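Local coordinates for protein xylosidase (Xanthomonas axonopodis pv. citri, PDB 6XN2) that probably hydrolyses xylan-derived xylo-oligosaccharides as a family 43 glycoside hydrolase, and binds xylose units in its pocket, at residues Val43-Thr48 and Val98-Gln103; Leu215-Ala220 and Arg253-Gly258. All blocks are in the same frame, centred on the assembly; numbering follows the deposited sequence.

Contact 1: Val43-Thr48 and Val98-Gln103; sequences VTHLYT and VEDLGQ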
# COMPACT_ATOMS: atom_id res chain seq x y z
N VAL A 43 -17.33 2.48 -1.47
CA VAL A 43 -18.26 1.93 -0.51
C VAL A 43 -18.46 2.91 0.61
O VAL A 43 -17.60 3.66 0.92
CB VAL A 43 -17.85 0.61 0.12
CG1 VAL A 43 -18.08 -0.56 -0.79
CG2 VAL A 43 -16.45 0.67 0.62
N THR A 44 -19.63 2.91 1.21
CA THR A 44 -19.91 3.83 2.27
C THR A 44 -20.48 3.21 3.48
O THR A 44 -20.67 3.88 4.42
CB THR A 44 -20.93 4.90 1.88
OG1 THR A 44 -22.12 4.27 1.45
CG2 THR A 44 -20.42 5.74 0.83
N HIS A 45 -20.76 1.92 3.47
CA HIS A 45 -21.34 1.29 4.64
C HIS A 45 -20.34 0.90 5.70
O HIS A 45 -20.70 0.52 6.76
CB HIS A 45 -22.21 0.11 4.28
CG HIS A 45 -21.49 -0.96 3.54
ND1 HIS A 45 -21.15 -0.85 2.23
CD2 HIS A 45 -21.08 -2.18 3.94
CE1 HIS A 45 -20.54 -1.95 1.84
NE2 HIS A 45 -20.49 -2.78 2.86
N LEU A 46 -19.07 0.98 5.35
CA LEU A 46 -17.99 0.76 6.26
C LEU A 46 -16.83 1.63 5.83
O LEU A 46 -16.73 2.01 4.72
CB LEU A 46 -17.63 -0.71 6.30
CG LEU A 46 -16.70 -1.31 5.28
CD1 LEU A 46 -16.28 -2.68 5.75
CD2 LEU A 46 -17.39 -1.45 3.96
N TYR A 47 -15.99 2.00 6.77
CA TYR A 47 -14.82 2.79 6.44
C TYR A 47 -13.72 1.87 5.93
O TYR A 47 -13.48 0.80 6.49
CB TYR A 47 -14.33 3.59 7.66
CG TYR A 47 -15.22 4.76 8.00
CD1 TYR A 47 -15.32 5.86 7.15
CD2 TYR A 47 -15.95 4.79 9.18
CE1 TYR A 47 -16.12 6.94 7.46
CE2 TYR A 47 -16.76 5.87 9.50
CZ TYR A 47 -16.84 6.95 8.63
OH TYR A 47 -17.63 8.03 8.93
N THR A 48 -13.07 2.27 4.84
CA THR A 48 -12.05 1.45 4.19
C THR A 48 -10.83 2.30 3.85
O THR A 48 -10.95 3.49 3.57
CB THR A 48 -12.58 0.79 2.90
OG1 THR A 48 -13.06 1.81 2.01
CG2 THR A 48 -13.72 -0.18 3.21
N VAL A 98 -19.65 -2.07 -6.54
CA VAL A 98 -18.69 -2.73 -5.66
C VAL A 98 -19.38 -3.62 -4.63
O VAL A 98 -20.26 -3.15 -3.90
CB VAL A 98 -17.81 -1.71 -4.92
CG1 VAL A 98 -16.98 -2.40 -3.85
CG2 VAL A 98 -16.92 -0.98 -5.91
N GLU A 99 -18.98 -4.88 -4.57
CA GLU A 99 -19.56 -5.83 -3.63
C GLU A 99 -18.70 -5.95 -2.38
O GLU A 99 -17.49 -6.06 -2.48
CB GLU A 99 -19.72 -7.22 -4.25
CG GLU A 99 -20.04 -7.25 -5.73
CD GLU A 99 -19.86 -8.63 -6.33
OE1 GLU A 99 -19.17 -8.73 -7.37
OE2 GLU A 99 -20.40 -9.61 -5.77
N ASP A 100 -19.33 -6.03 -1.23
CA ASP A 100 -18.65 -6.26 0.02
C ASP A 100 -18.80 -7.75 0.24
O ASP A 100 -19.84 -8.21 0.58
CB ASP A 100 -19.31 -5.51 1.16
CG ASP A 100 -18.59 -5.69 2.48
OD1 ASP A 100 -17.73 -6.54 2.59
OD2 ASP A 100 -18.90 -4.97 3.40
N LEU A 101 -17.73 -8.49 0.07
CA LEU A 101 -17.78 -9.94 0.19
C LEU A 101 -17.68 -10.38 1.65
O LEU A 101 -17.63 -11.58 1.94
CB LEU A 101 -16.68 -10.59 -0.65
CG LEU A 101 -16.84 -10.34 -2.16
CD1 LEU A 101 -15.78 -11.08 -2.96
CD2 LEU A 101 -18.23 -10.74 -2.60
N GLY A 102 -17.67 -9.44 2.56
CA GLY A 102 -17.64 -9.76 3.96
C GLY A 102 -16.31 -9.81 4.66
O GLY A 102 -15.32 -9.64 4.07
N GLN A 103 -16.36 -10.07 5.96
CA GLN A 103 -15.12 -10.14 6.77
C GLN A 103 -14.42 -11.46 6.48
O GLN A 103 -15.08 -12.48 6.47
CB GLN A 103 -15.45 -10.04 8.24
CG GLN A 103 -14.23 -9.80 9.08
CD GLN A 103 -14.61 -9.81 10.53
OE1 GLN A 103 -15.11 -8.84 11.05
NE2 GLN A 103 -14.39 -10.94 11.17

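Contact 2: Leu215-Ala220 and Arg253-Gly258; sequences LGPRVA and RRFFEG. With XYP (beta-D-xylopyranose), chain E.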
# COMPACT_ATOMS: atom_id res chain seq x y z
N LEU A 215 15.81 6.13 4.23
CA LEU A 215 15.51 4.71 4.20
C LEU A 215 14.58 4.42 3.04
O LEU A 215 13.75 5.26 2.67
CB LEU A 215 14.87 4.26 5.52
CG LEU A 215 15.74 4.45 6.76
CD1 LEU A 215 14.95 4.15 8.00
CD2 LEU A 215 16.96 3.54 6.68
N GLY A 216 14.73 3.23 2.45
CA GLY A 216 13.86 2.77 1.39
C GLY A 216 13.04 1.59 1.86
O GLY A 216 13.28 1.04 2.94
N PRO A 217 12.05 1.17 1.05
CA PRO A 217 11.29 -0.03 1.41
C PRO A 217 12.18 -1.27 1.34
O PRO A 217 13.29 -1.20 0.81
CB PRO A 217 10.18 -0.06 0.36
CG PRO A 217 10.77 0.65 -0.83
CD PRO A 217 11.67 1.72 -0.26
N ARG A 218 11.68 -2.39 1.80
CA ARG A 218 12.41 -3.62 1.72
C ARG A 218 11.83 -4.49 0.62
O ARG A 218 10.68 -4.37 0.31
CB ARG A 218 12.31 -4.32 3.03
CG ARG A 218 12.70 -3.47 4.20
CD ARG A 218 14.12 -2.99 4.10
NE ARG A 218 15.08 -4.07 4.13
CZ ARG A 218 16.37 -3.90 4.29
NH1 ARG A 218 16.85 -2.70 4.43
NH2 ARG A 218 17.17 -4.91 4.32
N VAL A 219 12.63 -5.36 0.04
CA VAL A 219 12.14 -6.25 -0.98
C VAL A 219 12.73 -7.63 -0.78
O VAL A 219 13.85 -7.76 -0.45
CB VAL A 219 12.42 -5.74 -2.39
CG1 VAL A 219 13.89 -5.57 -2.63
CG2 VAL A 219 11.80 -6.62 -3.45
N ALA A 220 11.93 -8.65 -0.94
CA ALA A 220 12.40 -10.00 -0.84
C ALA A 220 11.58 -10.92 -1.70
O ALA A 220 10.40 -10.91 -1.66
CB ALA A 220 12.33 -10.47 0.58
N ARG A 253 10.27 13.88 -1.76
CA ARG A 253 10.42 12.67 -2.54
C ARG A 253 10.77 11.36 -1.83
O ARG A 253 10.47 10.33 -2.33
CB ARG A 253 11.46 12.92 -3.62
CG ARG A 253 11.25 14.17 -4.43
CD ARG A 253 12.24 14.31 -5.54
NE ARG A 253 13.53 14.68 -5.03
CZ ARG A 253 14.60 14.86 -5.78
NH1 ARG A 253 14.52 14.72 -7.07
NH2 ARG A 253 15.73 15.18 -5.22
N ARG A 254 11.42 11.43 -0.68
CA ARG A 254 11.87 10.19 -0.01
C ARG A 254 10.70 9.32 0.46
O ARG A 254 9.68 9.85 0.81
CB ARG A 254 12.85 10.48 1.13
CG ARG A 254 12.23 11.17 2.33
CD ARG A 254 11.63 10.25 3.32
NE ARG A 254 11.06 10.97 4.43
CZ ARG A 254 9.86 11.50 4.42
NH1 ARG A 254 9.10 11.40 3.35
NH2 ARG A 254 9.41 12.14 5.47
N PHE A 255 10.92 8.02 0.46
CA PHE A 255 9.95 7.03 0.87
C PHE A 255 9.47 7.16 2.30
O PHE A 255 10.24 7.36 3.17
CB PHE A 255 10.52 5.64 0.62
CG PHE A 255 9.71 4.54 1.20
CD1 PHE A 255 8.64 4.04 0.53
CD2 PHE A 255 10.00 4.03 2.42
CE1 PHE A 255 7.89 3.04 1.04
CE2 PHE A 255 9.24 3.03 2.95
CZ PHE A 255 8.18 2.54 2.26
N PHE A 256 8.17 7.06 2.53
CA PHE A 256 7.60 7.11 3.86
C PHE A 256 6.92 5.81 4.20
O PHE A 256 7.26 5.23 5.17
CB PHE A 256 6.60 8.23 3.99
CG PHE A 256 6.12 8.47 5.38
CD1 PHE A 256 5.00 7.87 5.86
CD2 PHE A 256 6.75 9.39 6.19
CE1 PHE A 256 4.54 8.13 7.10
CE2 PHE A 256 6.29 9.64 7.44
CZ PHE A 256 5.18 9.02 7.90
N GLU A 257 5.96 5.38 3.41
CA GLU A 257 5.23 4.14 3.62
C GLU A 257 4.49 3.64 2.37
O GLU A 257 4.57 4.23 1.35
CB GLU A 257 4.25 4.25 4.78
CG GLU A 257 3.01 5.07 4.53
CD GLU A 257 2.32 5.54 5.80
OE1 GLU A 257 2.62 5.08 6.88
OE2 GLU A 257 1.41 6.36 5.73
N GLY A 258 3.86 2.49 2.50
CA GLY A 258 2.99 1.93 1.48
C GLY A 258 3.54 1.73 0.07
O GLY A 258 2.95 2.25 -0.89
O1 XYP E . 0.30 4.86 8.66
C1 XYP E . -0.80 4.30 7.98
C2 XYP E . -0.40 2.93 7.48
C3 XYP E . -1.57 2.08 7.11
C4 XYP E . -2.61 2.11 8.20
C5 XYP E . -2.99 3.54 8.49
O2 XYP E . 0.44 2.99 6.33
O3 XYP E . -1.00 0.81 6.99
O4 XYP E . -3.77 1.45 7.79
O5 XYP E . -1.86 4.26 8.90
O HOH W 1 13.71 7.01 0.09
O HOH W 2 12.43 6.71 4.57

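Contact 1: Val43-Thr48 and Val98-Gln103
His45 and Asp100 hold this contact together through a histidine-carboxylate hydrogen bond. NE2 of His45 donates to OD2 of Asp100 over 2.8 Å, with an N-H...O angle of 154°. The acceptor lies close to the plane of the imidazole, while the carboxylate is turned 38° against the ring and offers the lone pair of OD2 that faces away from OD1. CB of Asp100 also comes up to the ring edge, 3.4 Å from NE2 of His45. CG of His45 sits between its own backbone N and carbonyl carbon (chi1 59°), which carries the ring across to the other segment. Leu46, the next residue along, folds its CD2 over one face of that imidazole, and the same methyl stands 3.9 Å from OD2 of Asp100, so an apolar branch borders the polar pair. Beyond this centre lies a small apolar contact, in which CG1 of Val43 meets CG1 of Val98 at 3.7 Å, the two side chains crossing nearly at right angles.

The carboxylate is fixed from behind by an Asx turn: OD1 of Asp100 accepts from the backbone N of Gly102 at 2.9 Å, the donor standing above the carboxylate plane. ND1 of His87 is a second partner of OD1, so both oxygens are engaged and the rotation of the group is restrained. Val43 is buried, whereas His45 lies at the surface.

The loop 43-46 leads into strand 47-56, and Asp100 belongs to strand 99-106; these are the innermost and outermost strands of one four-stranded blade of the beta-propeller. Strands 59-67 and 85-91 lie between them, and Leu46 touches both, through His66 and His87.

Contact 2: Leu215-Ala220 and Arg253-Gly258
Pro217 lies over one face of the Phe255 ring, a CH-pi contact between two loops, each leading into a strand of a different blade of the five-bladed beta-propeller that is the GH43 fold: 218-221 and 257-264. CD of Pro217 stands 3.8 Å from the centroid of the Phe255 ring and only 15° off its normal. The pyrrolidine spans the aromatic face: its CD covers the CG side, while its CB reaches 3.8 Å from CZ of Phe255 at the far end. CG of Phe255 is anti to its backbone N (chi1 171°), and this sends the ring toward the proline. On the ring's opposite face sits the backbone N of Glu257, so Phe255 is sandwiched between the partner loop and its own chain. This is the tightly packed half.

The other half is looser and bridged by water. The carbonyl O of Leu215 faces the edge of the Phe255 ring, and no direct hydrogen bond joins the two backbones. Two waters connect them instead. One accepts from Phe255 N and donates to Leu215 O, while the second donates to Leu215 O and to Phe255 O, at 2.7 Å from each. Leu215 O therefore accepts from both waters. The Leu215 side chain leads away from the contact, and N of Gly216 is bonded to Glu235.

Past Phe255 the chain forms a classic beta bulge at Phe256 and Glu257 against the neighbouring strand 267-273, and enters the xylose pocket. The ring edge of Phe256 borders CG of Glu257, whose extended chain carries the carboxylate to the sugar. Asp50, Asp170 and the backbone N of Ala119 also hydrogen-bond the xylose, and O1 of the sugar donates to OE1 of Glu257 over 2.9 Å.

In the fold
Contact 1 is a surface contact and contact 2 a buried one, on opposite sides of the chain's centre, with centres about 29 Å apart. They share no strand: contact 1 links the innermost and outermost strands of a single propeller blade, contact 2 joins the loops leading into strands of two neighbouring blades. A direct side-chain hydrogen bond crosses at 43-48 and 98-103, beside a small apolar contact; at 215-220 and 253-258 ring packing and bridging waters do the joining. In each contact one segment runs into a strand that hydrogen-bonds the same xylose: 47-56 with Asp50 and 257-264 with Glu257.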